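Local atomic coordinates of hypothetical 30.2 KD protein c25g10.02 IN chromosome I (PDB entry 1KCF), a protein that resolves four-way (Holliday) DNA junctions by endonucleolytic cleavage at the point of strand exchange and seems important for maintaining mitochondrial DNA. Residues C13-L18 and Y172-S177; S53-S58 and H68-E73; A57-D62 and G237-Q242; L115-R120 and L166-T171; K189-M194 and M228-L233. One frame throughout, in Å; residues are numbered along the deposited sequence.

Contact 1: C13-L18 and Y172-S177; sequences CKLTGL and YSYWAS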
# COMPACT_ATOMS: atom_id res chain seq x y z
N CYS A 13 -13.80 10.58 -25.80
CA CYS A 13 -13.32 9.90 -24.61
C CYS A 13 -11.80 9.97 -24.52
O CYS A 13 -11.24 10.17 -23.45
CB CYS A 13 -13.79 8.44 -24.59
SG CYS A 13 -15.54 8.25 -24.16
N LYS A 14 -11.14 9.82 -25.67
CA LYS A 14 -9.69 9.88 -25.71
C LYS A 14 -9.20 11.30 -25.44
O LYS A 14 -8.13 11.48 -24.86
CB LYS A 14 -9.18 9.41 -27.08
CG LYS A 14 -7.68 9.61 -27.26
CD LYS A 14 -7.20 9.11 -28.62
CE LYS A 14 -7.34 7.60 -28.73
NZ LYS A 14 -6.84 7.10 -30.04
N LEU A 15 -9.98 12.29 -25.85
CA LEU A 15 -9.61 13.68 -25.65
C LEU A 15 -9.88 14.14 -24.22
O LEU A 15 -9.42 15.21 -23.82
CB LEU A 15 -10.38 14.59 -26.62
CG LEU A 15 -10.14 14.49 -28.12
CD1 LEU A 15 -11.02 15.50 -28.82
CD2 LEU A 15 -8.67 14.75 -28.46
N THR A 16 -10.62 13.34 -23.46
CA THR A 16 -10.94 13.69 -22.08
C THR A 16 -10.40 12.67 -21.08
O THR A 16 -10.76 12.70 -19.91
CB THR A 16 -12.46 13.81 -21.89
OG1 THR A 16 -13.09 12.60 -22.33
CG2 THR A 16 -13.01 14.99 -22.70
N GLY A 17 -9.54 11.78 -21.56
CA GLY A 17 -8.95 10.77 -20.69
C GLY A 17 -9.95 9.80 -20.10
O GLY A 17 -9.74 9.27 -19.01
N LEU A 18 -11.05 9.56 -20.81
CA LEU A 18 -12.07 8.64 -20.34
C LEU A 18 -11.97 7.31 -21.07
O LEU A 18 -11.30 7.20 -22.10
CB LEU A 18 -13.47 9.23 -20.55
CG LEU A 18 -13.82 10.51 -19.80
CD1 LEU A 18 -15.19 11.00 -20.26
CD2 LEU A 18 -13.82 10.25 -18.29
N TYR A 172 -0.58 8.88 -22.47
CA TYR A 172 0.19 8.72 -23.71
C TYR A 172 -0.69 8.70 -24.96
O TYR A 172 -0.37 9.36 -25.95
CB TYR A 172 1.00 7.43 -23.63
CG TYR A 172 1.93 7.37 -22.44
CD1 TYR A 172 2.15 6.17 -21.77
CD2 TYR A 172 2.61 8.51 -22.00
CE1 TYR A 172 3.02 6.11 -20.68
CE2 TYR A 172 3.49 8.46 -20.92
CZ TYR A 172 3.69 7.25 -20.27
OH TYR A 172 4.57 7.18 -19.21
N SER A 173 -1.77 7.94 -24.90
CA SER A 173 -2.69 7.84 -26.03
C SER A 173 -3.19 9.23 -26.38
O SER A 173 -3.31 9.58 -27.55
CB SER A 173 -3.88 6.94 -25.65
OG SER A 173 -4.98 7.14 -26.53
N TYR A 174 -3.48 10.01 -25.35
CA TYR A 174 -3.95 11.36 -25.54
C TYR A 174 -2.96 12.22 -26.31
O TYR A 174 -3.29 12.81 -27.34
CB TYR A 174 -4.24 12.02 -24.19
CG TYR A 174 -4.50 13.51 -24.31
CD1 TYR A 174 -5.68 13.99 -24.88
CD2 TYR A 174 -3.53 14.43 -23.92
CE1 TYR A 174 -5.89 15.36 -25.06
CE2 TYR A 174 -3.73 15.79 -24.09
CZ TYR A 174 -4.90 16.26 -24.66
OH TYR A 174 -5.07 17.61 -24.83
N TRP A 175 -1.73 12.31 -25.80
CA TRP A 175 -0.72 13.13 -26.44
C TRP A 175 -0.29 12.66 -27.82
O TRP A 175 0.05 13.48 -28.67
CB TRP A 175 0.49 13.28 -25.52
CG TRP A 175 0.22 14.18 -24.35
CD1 TRP A 175 0.23 13.85 -23.02
CD2 TRP A 175 -0.15 15.57 -24.40
NE1 TRP A 175 -0.11 14.93 -22.25
CE2 TRP A 175 -0.35 16.00 -23.07
CE3 TRP A 175 -0.33 16.49 -25.45
CZ2 TRP A 175 -0.72 17.31 -22.76
CZ3 TRP A 175 -0.70 17.79 -25.13
CH2 TRP A 175 -0.89 18.19 -23.80
N ALA A 176 -0.32 11.35 -28.05
CA ALA A 176 0.07 10.81 -29.34
C ALA A 176 -0.87 11.32 -30.45
O ALA A 176 -0.41 11.78 -31.49
CB ALA A 176 0.03 9.29 -29.30
N SER A 177 -2.17 11.24 -30.20
CA SER A 177 -3.15 11.68 -31.18
C SER A 177 -3.22 13.20 -31.33
O SER A 177 -3.53 13.71 -32.41
CB SER A 177 -4.54 11.15 -30.82
OG SER A 177 -4.90 11.54 -29.50
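Tyr174 lays one long side of its ring against the end of helix 6-15, where the backbone carbonyl of Lys14 meets the ring edge close to its plane, with Lys14 O 3.5 Å from Tyr174 CD1. The next carbonyl follows along the same side, Leu15 O lying 3.7 Å from Tyr174 CE1, and the Leu15 methyl CD2 approaches that same CE1 more loosely at 4.4 Å. This is the buried, packed part: a flat ring wedged beside the last turn of a helix, touching mainly backbone. Tyr174 CG stands anti to the backbone N (chi1 169°), which swings the ring down the side of helix 168-179 and against Trp241 of helix 224-253, whose ring it meets edge-to-face. The contact thus seats the N-terminal SAP region on the RNase H-like resolvase core, helix end against helix side, at the surface and away from the magnesium site. The solvent side is the more exposed and polar one. There the flexible chain of Lys14 lies against two serine hydroxyls one helical turn apart, with Lys14 CE 3.3 Å from Ser173 OG and Lys14 CD 3.5 Å from Ser177 OG. It is straight to CD and then bends at chi3 (-66°), carrying the ammonium past Ser173 to a distance of 4.0 Å between Lys14 NZ and Ser173 OG. No hydrogen bond joins the two segments.

Contact 2: S53-S58 and H68-E73; sequences SYCFAS and HNWSVE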
# COMPACT_ATOMS: atom_id res chain seq x y z
N SER A 53 9.00 11.41 -9.66
CA SER A 53 8.84 12.64 -10.41
C SER A 53 7.50 13.29 -10.10
O SER A 53 6.52 12.60 -9.85
CB SER A 53 8.96 12.38 -11.91
OG SER A 53 8.90 13.60 -12.63
N TYR A 54 7.47 14.62 -10.10
CA TYR A 54 6.24 15.34 -9.82
C TYR A 54 6.21 16.66 -10.59
O TYR A 54 7.25 17.23 -10.91
CB TYR A 54 6.11 15.61 -8.32
CG TYR A 54 7.11 16.61 -7.79
CD1 TYR A 54 6.88 17.98 -7.90
CD2 TYR A 54 8.30 16.20 -7.19
CE1 TYR A 54 7.80 18.92 -7.43
CE2 TYR A 54 9.23 17.12 -6.72
CZ TYR A 54 8.97 18.48 -6.84
OH TYR A 54 9.88 19.41 -6.38
N CYS A 55 5.00 17.13 -10.88
CA CYS A 55 4.81 18.39 -11.58
C CYS A 55 3.61 19.05 -10.91
O CYS A 55 2.51 18.49 -10.88
CB CYS A 55 4.52 18.15 -13.07
SG CYS A 55 4.50 19.66 -14.11
N PHE A 56 3.82 20.24 -10.35
CA PHE A 56 2.76 20.97 -9.67
C PHE A 56 2.39 22.13 -10.58
O PHE A 56 3.22 22.99 -10.86
CB PHE A 56 3.27 21.45 -8.30
CG PHE A 56 2.21 22.10 -7.44
CD1 PHE A 56 0.99 21.47 -7.22
CD2 PHE A 56 2.45 23.33 -6.83
CE1 PHE A 56 0.02 22.05 -6.40
CE2 PHE A 56 1.49 23.92 -6.01
CZ PHE A 56 0.27 23.28 -5.80
N ALA A 57 1.14 22.16 -11.04
CA ALA A 57 0.70 23.20 -11.95
C ALA A 57 -0.74 23.66 -11.75
O ALA A 57 -1.49 23.07 -10.98
CB ALA A 57 0.88 22.72 -13.38
N SER A 58 -1.10 24.72 -12.47
CA SER A 58 -2.45 25.29 -12.42
C SER A 58 -2.88 25.70 -13.83
O SER A 58 -2.04 26.03 -14.67
CB SER A 58 -2.48 26.53 -11.51
OG SER A 58 -2.12 26.20 -10.18
N HIS A 68 4.36 25.41 -11.54
CA HIS A 68 4.87 26.08 -10.35
C HIS A 68 6.15 25.39 -9.85
O HIS A 68 7.13 26.04 -9.50
CB HIS A 68 3.83 26.04 -9.23
CG HIS A 68 2.48 26.55 -9.64
ND1 HIS A 68 2.29 27.83 -10.12
CD2 HIS A 68 1.26 25.96 -9.62
CE1 HIS A 68 1.00 28.00 -10.38
NE2 HIS A 68 0.36 26.89 -10.09
N ASN A 69 6.11 24.07 -9.81
CA ASN A 69 7.24 23.28 -9.36
C ASN A 69 7.32 22.05 -10.23
O ASN A 69 6.30 21.51 -10.65
CB ASN A 69 7.09 22.89 -7.90
CG ASN A 69 7.01 24.09 -6.99
OD1 ASN A 69 5.93 24.65 -6.77
ND2 ASN A 69 8.15 24.51 -6.45
N TRP A 70 8.54 21.59 -10.48
CA TRP A 70 8.73 20.46 -11.37
C TRP A 70 10.08 19.83 -11.09
O TRP A 70 11.10 20.51 -11.12
CB TRP A 70 8.66 21.00 -12.79
CG TRP A 70 8.62 20.01 -13.88
CD1 TRP A 70 8.23 18.70 -13.79
CD2 TRP A 70 8.90 20.25 -15.26
NE1 TRP A 70 8.25 18.12 -15.03
CE2 TRP A 70 8.66 19.05 -15.95
CE3 TRP A 70 9.34 21.38 -15.98
CZ2 TRP A 70 8.84 18.93 -17.33
CZ3 TRP A 70 9.51 21.26 -17.35
CH2 TRP A 70 9.26 20.04 -18.02
N SER A 71 10.09 18.53 -10.81
CA SER A 71 11.35 17.86 -10.50
C SER A 71 11.28 16.33 -10.47
O SER A 71 10.19 15.74 -10.42
CB SER A 71 11.88 18.37 -9.15
OG SER A 71 13.16 17.85 -8.85
N VAL A 72 12.45 15.71 -10.50
CA VAL A 72 12.60 14.26 -10.43
C VAL A 72 13.61 14.03 -9.32
O VAL A 72 14.70 14.60 -9.33
CB VAL A 72 13.12 13.67 -11.75
CG1 VAL A 72 13.50 12.22 -11.54
CG2 VAL A 72 12.05 13.77 -12.82
N GLU A 73 13.26 13.19 -8.36
CA GLU A 73 14.13 12.95 -7.22
C GLU A 73 14.44 11.48 -6.98
O GLU A 73 13.69 10.60 -7.37
CB GLU A 73 13.47 13.52 -5.96
CG GLU A 73 12.98 14.95 -6.11
CD GLU A 73 14.11 15.95 -6.17
OE1 GLU A 73 13.83 17.14 -6.45
OE2 GLU A 73 15.27 15.55 -5.92
O HOH W 1 12.01 18.41 -5.11
O HOH W 2 10.31 22.06 -6.65
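Strands 53-58 and 69-73 run antiparallel, 173° between their directions and their axes 4.7 Å apart at closest, with Tyr54 and Ser71 as a hydrogen-bonded pair (Tyr54 N to Ser71 O 3.0 Å). At the far end His68 and Asn69 both face Phe56, a classic beta bulge in which Phe56 O accepts from both backbone N-H groups. Beyond it the His68 ring turns its edge to Ser58; His68 NE2 and Ser58 OG are 2.6 Å apart in a hydrogen bond whose donor is open. In this hairpin of the RNase H-like sheet the two faces differ. On one, Cys55 SG sits over the five-membered ring of Trp70, 4.1 Å from its centroid, while Trp70 NE1 bonds to Met228 O; there too Ser53 OG touches Val72 CG2 and bonds to Ser231, beside the magnesium ligand Asp46. On the other, Tyr54 CG stands between the backbone N and the carbonyl carbon (chi1 70°), which folds its ring across the neighbouring strand, one face over the Ser71 backbone. Two waters in the ring plane, each 2.7 Å from Tyr54 OH, lead to Glu73 OE1 and Asn69 ND2. Ser71 OG also donates to Glu73 OE1, from above the carboxylate plane.

Contact 3: A57-D62 and G237-Q242; sequences ASQNED and GWMRWQ
Met239 reaches from helix 224-253 to the end of strand 52-59 and meets Ala57 and Gln59, the two residues there whose side chains start out toward the helix. Its sulfur lies 4.2 Å from the methyl of Ala57 (Met239 SD to Ala57 CB). A bend about the CG-SD bond (chi3 59°) turns the end of the chain toward the strand, though the exact placement of its methyl is doubtful. Gln59 and Met239 run alongside each other, head to tail, and the Gln59 amide ends beside the first part of Met239, near its CB and backbone carbonyl. An alanine here in place of Gln59 is likely to open a gap beside Met239 CB, where the glutamine chain now lies. Behind this first shell the helix is braced from within: Gln242 folds back so that its NE2 donates to Trp238 O at 3.1 Å, and Gln242 N reaches the same oxygen from the opposite face of the carbonyl plane. The strand and helix segments run nearly parallel, 20° between their directions and 9.3 Å between axes, the helix packing along one face of the mixed sheet of this RNase H-like, RuvC-family core. Val65 of strand 65-73 adds to the same patch, touching Ala57, Gln59 and Met239, while Trp238 packs on strand 113-118 and Arg240 and Trp241 face helix 168-179.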
# COMPACT_ATOMS: atom_id res chain seq x y z
N ALA A 57 1.14 22.16 -11.04
CA ALA A 57 0.70 23.20 -11.95
C ALA A 57 -0.74 23.66 -11.75
O ALA A 57 -1.49 23.07 -10.98
CB ALA A 57 0.88 22.72 -13.38
N SER A 58 -1.10 24.72 -12.47
CA SER A 58 -2.45 25.29 -12.42
C SER A 58 -2.88 25.70 -13.83
O SER A 58 -2.04 26.03 -14.67
CB SER A 58 -2.48 26.53 -11.51
OG SER A 58 -2.12 26.20 -10.18
N GLN A 59 -4.18 25.66 -14.09
CA GLN A 59 -4.68 26.03 -15.41
C GLN A 59 -4.96 27.53 -15.45
O GLN A 59 -5.65 28.07 -14.58
CB GLN A 59 -5.95 25.26 -15.75
CG GLN A 59 -6.37 25.40 -17.20
CD GLN A 59 -6.52 24.06 -17.89
OE1 GLN A 59 -7.42 23.29 -17.58
NE2 GLN A 59 -5.63 23.78 -18.84
N ASN A 60 -4.40 28.18 -16.46
CA ASN A 60 -4.53 29.62 -16.66
C ASN A 60 -5.90 30.02 -17.21
O ASN A 60 -6.65 29.19 -17.71
CB ASN A 60 -3.42 30.08 -17.61
CG ASN A 60 -3.23 31.57 -17.60
OD1 ASN A 60 -3.07 32.18 -16.54
ND2 ASN A 60 -3.21 32.17 -18.78
N GLU A 61 -6.21 31.31 -17.10
CA GLU A 61 -7.48 31.83 -17.60
C GLU A 61 -7.50 31.65 -19.12
O GLU A 61 -8.56 31.51 -19.73
CB GLU A 61 -7.61 33.31 -17.25
N ASP A 62 -6.31 31.65 -19.71
CA ASP A 62 -6.15 31.48 -21.15
C ASP A 62 -6.11 29.98 -21.46
O ASP A 62 -5.71 29.57 -22.55
CB ASP A 62 -4.85 32.13 -21.61
CG ASP A 62 -4.71 33.56 -21.14
OD1 ASP A 62 -3.62 34.15 -21.34
OD2 ASP A 62 -5.68 34.10 -20.58
N GLY A 237 -1.77 16.93 -19.31
CA GLY A 237 -2.72 16.10 -20.03
C GLY A 237 -4.06 16.06 -19.32
O GLY A 237 -5.11 16.21 -19.93
N TRP A 238 -4.03 15.86 -18.00
CA TRP A 238 -5.25 15.79 -17.22
C TRP A 238 -5.99 17.13 -17.16
O TRP A 238 -7.22 17.18 -17.19
CB TRP A 238 -4.92 15.33 -15.80
CG TRP A 238 -6.13 15.16 -14.93
CD1 TRP A 238 -6.93 14.05 -14.85
CD2 TRP A 238 -6.67 16.12 -14.03
NE1 TRP A 238 -7.93 14.27 -13.94
CE2 TRP A 238 -7.80 15.53 -13.42
CE3 TRP A 238 -6.32 17.43 -13.67
CZ2 TRP A 238 -8.58 16.20 -12.47
CZ3 TRP A 238 -7.09 18.10 -12.73
CH2 TRP A 238 -8.21 17.48 -12.14
N MET A 239 -5.23 18.21 -17.05
CA MET A 239 -5.84 19.53 -16.98
C MET A 239 -6.56 19.86 -18.27
O MET A 239 -7.60 20.52 -18.26
CB MET A 239 -4.79 20.58 -16.66
CG MET A 239 -4.27 20.49 -15.23
SD MET A 239 -2.73 21.38 -14.99
CE MET A 239 -3.22 23.00 -15.46
N ARG A 240 -6.01 19.41 -19.40
CA ARG A 240 -6.63 19.67 -20.68
C ARG A 240 -7.90 18.84 -20.81
O ARG A 240 -8.88 19.30 -21.41
CB ARG A 240 -5.67 19.36 -21.83
CG ARG A 240 -4.42 20.24 -21.83
CD ARG A 240 -3.61 20.08 -23.12
NE ARG A 240 -4.21 20.79 -24.24
CZ ARG A 240 -3.73 20.79 -25.48
NH1 ARG A 240 -2.63 20.11 -25.77
NH2 ARG A 240 -4.35 21.47 -26.43
N TRP A 241 -7.90 17.63 -20.25
CA TRP A 241 -9.09 16.79 -20.31
C TRP A 241 -10.23 17.50 -19.62
O TRP A 241 -11.35 17.55 -20.14
CB TRP A 241 -8.87 15.45 -19.60
CG TRP A 241 -7.83 14.57 -20.20
CD1 TRP A 241 -7.33 14.65 -21.47
CD2 TRP A 241 -7.16 13.48 -19.57
NE1 TRP A 241 -6.38 13.67 -21.66
CE2 TRP A 241 -6.26 12.94 -20.51
CE3 TRP A 241 -7.23 12.90 -18.29
CZ2 TRP A 241 -5.43 11.84 -20.22
CZ3 TRP A 241 -6.40 11.81 -18.00
CH2 TRP A 241 -5.52 11.30 -18.96
N GLN A 242 -9.95 18.06 -18.45
CA GLN A 242 -10.97 18.76 -17.68
C GLN A 242 -11.49 19.96 -18.46
O GLN A 242 -12.67 20.30 -18.37
CB GLN A 242 -10.40 19.21 -16.33
CG GLN A 242 -9.70 18.12 -15.54
CD GLN A 242 -10.43 16.79 -15.58
OE1 GLN A 242 -11.61 16.71 -15.26
NE2 GLN A 242 -9.71 15.74 -15.99

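Contact 4: L115-R120 and L166-T171; sequences LMERQR and LSPKST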
# COMPACT_ATOMS: atom_id res chain seq x y z
N LEU A 115 -2.66 13.74 -8.79
CA LEU A 115 -2.75 12.74 -9.85
C LEU A 115 -1.63 11.73 -9.67
O LEU A 115 -0.45 12.10 -9.60
CB LEU A 115 -2.62 13.42 -11.21
CG LEU A 115 -3.52 14.64 -11.44
CD1 LEU A 115 -3.26 15.18 -12.82
CD2 LEU A 115 -4.99 14.26 -11.28
N MET A 116 -1.99 10.46 -9.59
CA MET A 116 -1.01 9.42 -9.38
C MET A 116 -0.96 8.42 -10.53
O MET A 116 -1.98 7.92 -11.00
CB MET A 116 -1.30 8.69 -8.07
CG MET A 116 -0.09 8.06 -7.41
SD MET A 116 -0.55 7.32 -5.82
CE MET A 116 -0.54 8.77 -4.77
N GLU A 117 0.26 8.15 -10.99
CA GLU A 117 0.48 7.21 -12.07
C GLU A 117 1.82 6.57 -11.77
O GLU A 117 2.69 7.19 -11.17
CB GLU A 117 0.52 7.98 -13.39
CG GLU A 117 0.59 7.14 -14.63
CD GLU A 117 0.24 7.95 -15.87
OE1 GLU A 117 0.98 7.84 -16.87
OE2 GLU A 117 -0.77 8.68 -15.85
N ARG A 118 1.99 5.31 -12.16
CA ARG A 118 3.27 4.64 -11.92
C ARG A 118 4.26 5.12 -12.96
O ARG A 118 3.89 5.37 -14.11
CB ARG A 118 3.12 3.12 -12.05
CG ARG A 118 2.42 2.43 -10.91
CD ARG A 118 2.30 0.93 -11.19
NE ARG A 118 1.70 0.20 -10.07
CZ ARG A 118 0.44 0.35 -9.67
NH1 ARG A 118 -0.36 1.21 -10.29
NH2 ARG A 118 -0.01 -0.35 -8.64
N GLN A 119 5.51 5.28 -12.56
CA GLN A 119 6.53 5.71 -13.50
C GLN A 119 6.69 4.59 -14.53
O GLN A 119 6.29 3.45 -14.29
CB GLN A 119 7.86 5.94 -12.78
CG GLN A 119 9.00 6.32 -13.71
CD GLN A 119 8.82 7.69 -14.33
OE1 GLN A 119 8.95 8.71 -13.65
NE2 GLN A 119 8.51 7.72 -15.62
N ARG A 120 7.23 4.92 -15.70
CA ARG A 120 7.44 3.92 -16.73
C ARG A 120 8.59 3.02 -16.27
O ARG A 120 9.62 3.51 -15.83
CB ARG A 120 7.79 4.59 -18.05
N LEU A 166 -4.46 7.60 -12.63
CA LEU A 166 -4.68 7.67 -14.06
C LEU A 166 -3.93 6.53 -14.72
O LEU A 166 -2.94 6.03 -14.19
CB LEU A 166 -4.17 9.00 -14.61
CG LEU A 166 -4.60 10.25 -13.84
CD1 LEU A 166 -3.99 11.48 -14.49
CD2 LEU A 166 -6.13 10.36 -13.80
N SER A 167 -4.42 6.10 -15.87
CA SER A 167 -3.77 5.03 -16.59
C SER A 167 -2.76 5.67 -17.54
O SER A 167 -3.07 6.63 -18.25
CB SER A 167 -4.78 4.21 -17.39
OG SER A 167 -5.36 4.99 -18.43
N PRO A 168 -1.53 5.15 -17.56
CA PRO A 168 -0.51 5.70 -18.45
C PRO A 168 -1.02 5.72 -19.89
O PRO A 168 -0.72 6.64 -20.66
CB PRO A 168 0.66 4.73 -18.27
CG PRO A 168 0.53 4.35 -16.81
CD PRO A 168 -0.96 4.11 -16.67
N LYS A 169 -1.80 4.70 -20.25
CA LYS A 169 -2.36 4.59 -21.59
C LYS A 169 -3.14 5.84 -21.98
O LYS A 169 -2.92 6.41 -23.05
CB LYS A 169 -3.27 3.36 -21.68
N SER A 170 -4.03 6.28 -21.10
CA SER A 170 -4.83 7.47 -21.37
C SER A 170 -3.95 8.70 -21.57
O SER A 170 -4.20 9.52 -22.46
CB SER A 170 -5.81 7.73 -20.22
OG SER A 170 -6.73 6.66 -20.10
N THR A 171 -2.91 8.84 -20.75
CA THR A 171 -2.01 9.97 -20.85
C THR A 171 -1.28 9.97 -22.19
O THR A 171 -1.37 10.93 -22.96
CB THR A 171 -0.96 9.94 -19.71
OG1 THR A 171 -1.63 10.02 -18.45
CG2 THR A 171 -0.00 11.11 -19.84
O HOH W 3 -2.29 4.73 -11.94
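Glu117 and Pro168 lie flank to flank with their side chains running opposite ways: the carboxylate comes against the proline ring with Glu117 OE1 3.4 Å from Pro168 CB, and the stem with Glu117 CG 3.5 Å from Pro168 CG. With CG anti to the backbone N (chi1 -173°) and the chain extended beyond, Glu117 projects straight from strand 113-118 to the first turn of helix 168-179. There Thr171, crossing it at a slant, donates from OG1 to the syn lone pair of Glu117 OE2 at 3.0 Å. Leu166 passes Glu117 at about a right angle, its CB 3.6 Å from Glu117 OE2. One carboxylate oxygen is thus fixed by a hydroxyl and touched by the leucine CB, while the stem lies against the proline ring and the Leu166 carbonyl. The strand is an inner one of the RNase H-like sheet, between 162-165 and 42-47, and Glu117 lies about 5 Å, side chain to side chain, from each of the magnesium ligands Asp46 and Asp230. Replacing Glu117 by an alanine would probably leave the Thr171 hydroxyl without its acceptor and open a gap against Pro168. The backbones join just before the helix, where Leu166 N donates to Met116 O at 3.0 Å, and the Leu166 methyl CD1 lies 4.0 Å from Leu115 CB. Ser167 is the N-cap: its OG accepts from Ser170 N and also from the Ser170 hydroxyl.

Contact 5: K189-M194 and M228-L233; sequences KSRVQM and MADSAL. With SO4 (sulfate ion), chain C.
The magnesium-binding site of this RuvC-family resolvase takes one ligand, Asp230, from helix 224-253, and here the first residue of helix 191-200 binds it through one salt bridge. Arg191 NH1 donates to Asp230 OD1 at 2.8 Å; the oxygen lies in the guanidinium plane, but the arginine approaches from above the carboxylate, and the two planes stand 79° apart. A bend at chi3 (-63°) brings the same guanidinium round to a sulfate, probably from the crystallisation liquor. Sulfate O1 takes two straight bonds, from Arg191 N at 2.7 Å and from Arg191 NE at 2.9 Å, and a weak third runs from Arg191 NH2 to O4. The anion therefore sits at the helix N-terminus, just past Ser190, whose OG caps Gln193 N; a DNA phosphate could conceivably bind there. Below the charges the packing is apolar: Arg191 CB lies 3.7 Å from Leu233 CD1, and the Met194 chain crosses the Leu233 chain at about a right angle, its CE touching Leu233 CD1. Tyr172 of helix 168-179 gives Asp230 OD1 a second hydrogen bond, Asp46 of strand 42-47 lies beside OD2, and Trp215 of helix 209-217 packs on Val192 and Ala229.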
# COMPACT_ATOMS: atom_id res chain seq x y z
N LYS A 189 6.79 10.80 -31.81
CA LYS A 189 7.37 11.84 -30.96
C LYS A 189 7.65 11.34 -29.55
O LYS A 189 6.78 10.75 -28.90
CB LYS A 189 6.43 13.05 -30.88
CG LYS A 189 6.51 13.99 -32.07
CD LYS A 189 5.47 15.09 -31.96
CE LYS A 189 5.60 16.08 -33.10
NZ LYS A 189 4.49 17.07 -33.12
N SER A 190 8.86 11.56 -29.07
CA SER A 190 9.24 11.15 -27.72
C SER A 190 8.57 12.10 -26.72
O SER A 190 8.16 13.20 -27.09
CB SER A 190 10.76 11.21 -27.56
OG SER A 190 11.22 12.55 -27.52
N ARG A 191 8.46 11.66 -25.47
CA ARG A 191 7.85 12.47 -24.42
C ARG A 191 8.58 13.81 -24.27
O ARG A 191 7.95 14.86 -24.14
CB ARG A 191 7.86 11.71 -23.10
CG ARG A 191 6.96 10.48 -23.11
CD ARG A 191 7.25 9.56 -21.93
NE ARG A 191 8.61 9.04 -21.98
CZ ARG A 191 9.22 8.42 -20.97
NH1 ARG A 191 8.58 8.24 -19.82
NH2 ARG A 191 10.46 7.98 -21.11
N VAL A 192 9.91 13.77 -24.31
CA VAL A 192 10.72 14.99 -24.20
C VAL A 192 10.41 15.96 -25.33
O VAL A 192 10.30 17.16 -25.12
CB VAL A 192 12.23 14.64 -24.22
CG1 VAL A 192 13.06 15.88 -24.49
CG2 VAL A 192 12.63 14.02 -22.90
N GLN A 193 10.26 15.43 -26.54
CA GLN A 193 9.96 16.26 -27.70
C GLN A 193 8.55 16.84 -27.62
O GLN A 193 8.32 17.98 -28.03
CB GLN A 193 10.09 15.45 -28.99
CG GLN A 193 11.34 15.78 -29.80
CD GLN A 193 11.44 17.26 -30.14
OE1 GLN A 193 10.58 17.82 -30.82
NE2 GLN A 193 12.50 17.91 -29.66
N MET A 194 7.61 16.07 -27.09
CA MET A 194 6.24 16.55 -26.96
C MET A 194 6.19 17.74 -26.01
O MET A 194 5.55 18.74 -26.30
CB MET A 194 5.31 15.44 -26.45
CG MET A 194 5.14 14.29 -27.42
SD MET A 194 3.74 13.22 -27.00
CE MET A 194 4.51 12.06 -25.91
N MET A 228 11.03 13.94 -16.05
CA MET A 228 10.33 15.20 -15.79
C MET A 228 9.23 15.40 -16.83
O MET A 228 8.14 15.88 -16.51
CB MET A 228 11.29 16.39 -15.88
CG MET A 228 12.38 16.44 -14.82
SD MET A 228 13.21 18.05 -14.80
CE MET A 228 14.31 17.89 -16.17
N ALA A 229 9.53 15.05 -18.07
CA ALA A 229 8.57 15.20 -19.15
C ALA A 229 7.37 14.32 -18.85
O ALA A 229 6.23 14.70 -19.10
CB ALA A 229 9.20 14.80 -20.48
N ASP A 230 7.63 13.14 -18.29
CA ASP A 230 6.56 12.22 -17.96
C ASP A 230 5.53 12.84 -17.02
O ASP A 230 4.34 12.84 -17.31
CB ASP A 230 7.13 10.95 -17.34
CG ASP A 230 6.30 9.72 -17.67
OD1 ASP A 230 6.25 9.36 -18.86
OD2 ASP A 230 5.69 9.14 -16.74
N SER A 231 5.99 13.38 -15.89
CA SER A 231 5.05 13.99 -14.94
C SER A 231 4.39 15.24 -15.52
O SER A 231 3.23 15.53 -15.21
CB SER A 231 5.75 14.33 -13.61
OG SER A 231 6.77 15.30 -13.78
N ALA A 232 5.11 15.97 -16.36
CA ALA A 232 4.54 17.18 -16.97
C ALA A 232 3.41 16.80 -17.92
O ALA A 232 2.41 17.51 -18.02
CB ALA A 232 5.63 17.96 -17.71
N LEU A 233 3.56 15.69 -18.63
CA LEU A 233 2.53 15.24 -19.56
C LEU A 233 1.32 14.70 -18.81
O LEU A 233 0.19 14.74 -19.32
CB LEU A 233 3.07 14.16 -20.50
CG LEU A 233 4.09 14.60 -21.55
CD1 LEU A 233 4.75 13.39 -22.16
CD2 LEU A 233 3.40 15.44 -22.61
S SO4 C . 9.97 8.04 -25.31
O1 SO4 C . 9.64 9.32 -24.65
O2 SO4 C . 8.86 7.66 -26.20
O3 SO4 C . 11.22 8.20 -26.08
O4 SO4 C . 10.17 6.99 -24.29

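In the fold
Contacts 2, 3 and 4 all use the central mixed sheet: contacts 2 and 3 share strand 52-59, with centres about 14 Å apart, and contact 4 lies on strand 113-118. Helix 224-253 runs through contacts 5 and 3 in turn, and helix 168-179 links contact 4 to contact 1. Contacts 1 and 2 are the most distant, their centres about 21 Å apart on opposite sides of the chain's centre. Along the chain contact 2 closes first, then contact 4, then contact 5, while contacts 1 and 3 span long separations and interleave. Residues distant in sequence thus converge around the metal site, where contacts 2, 4 and 5 touch, with the SAP region attached at the periphery through contact 1.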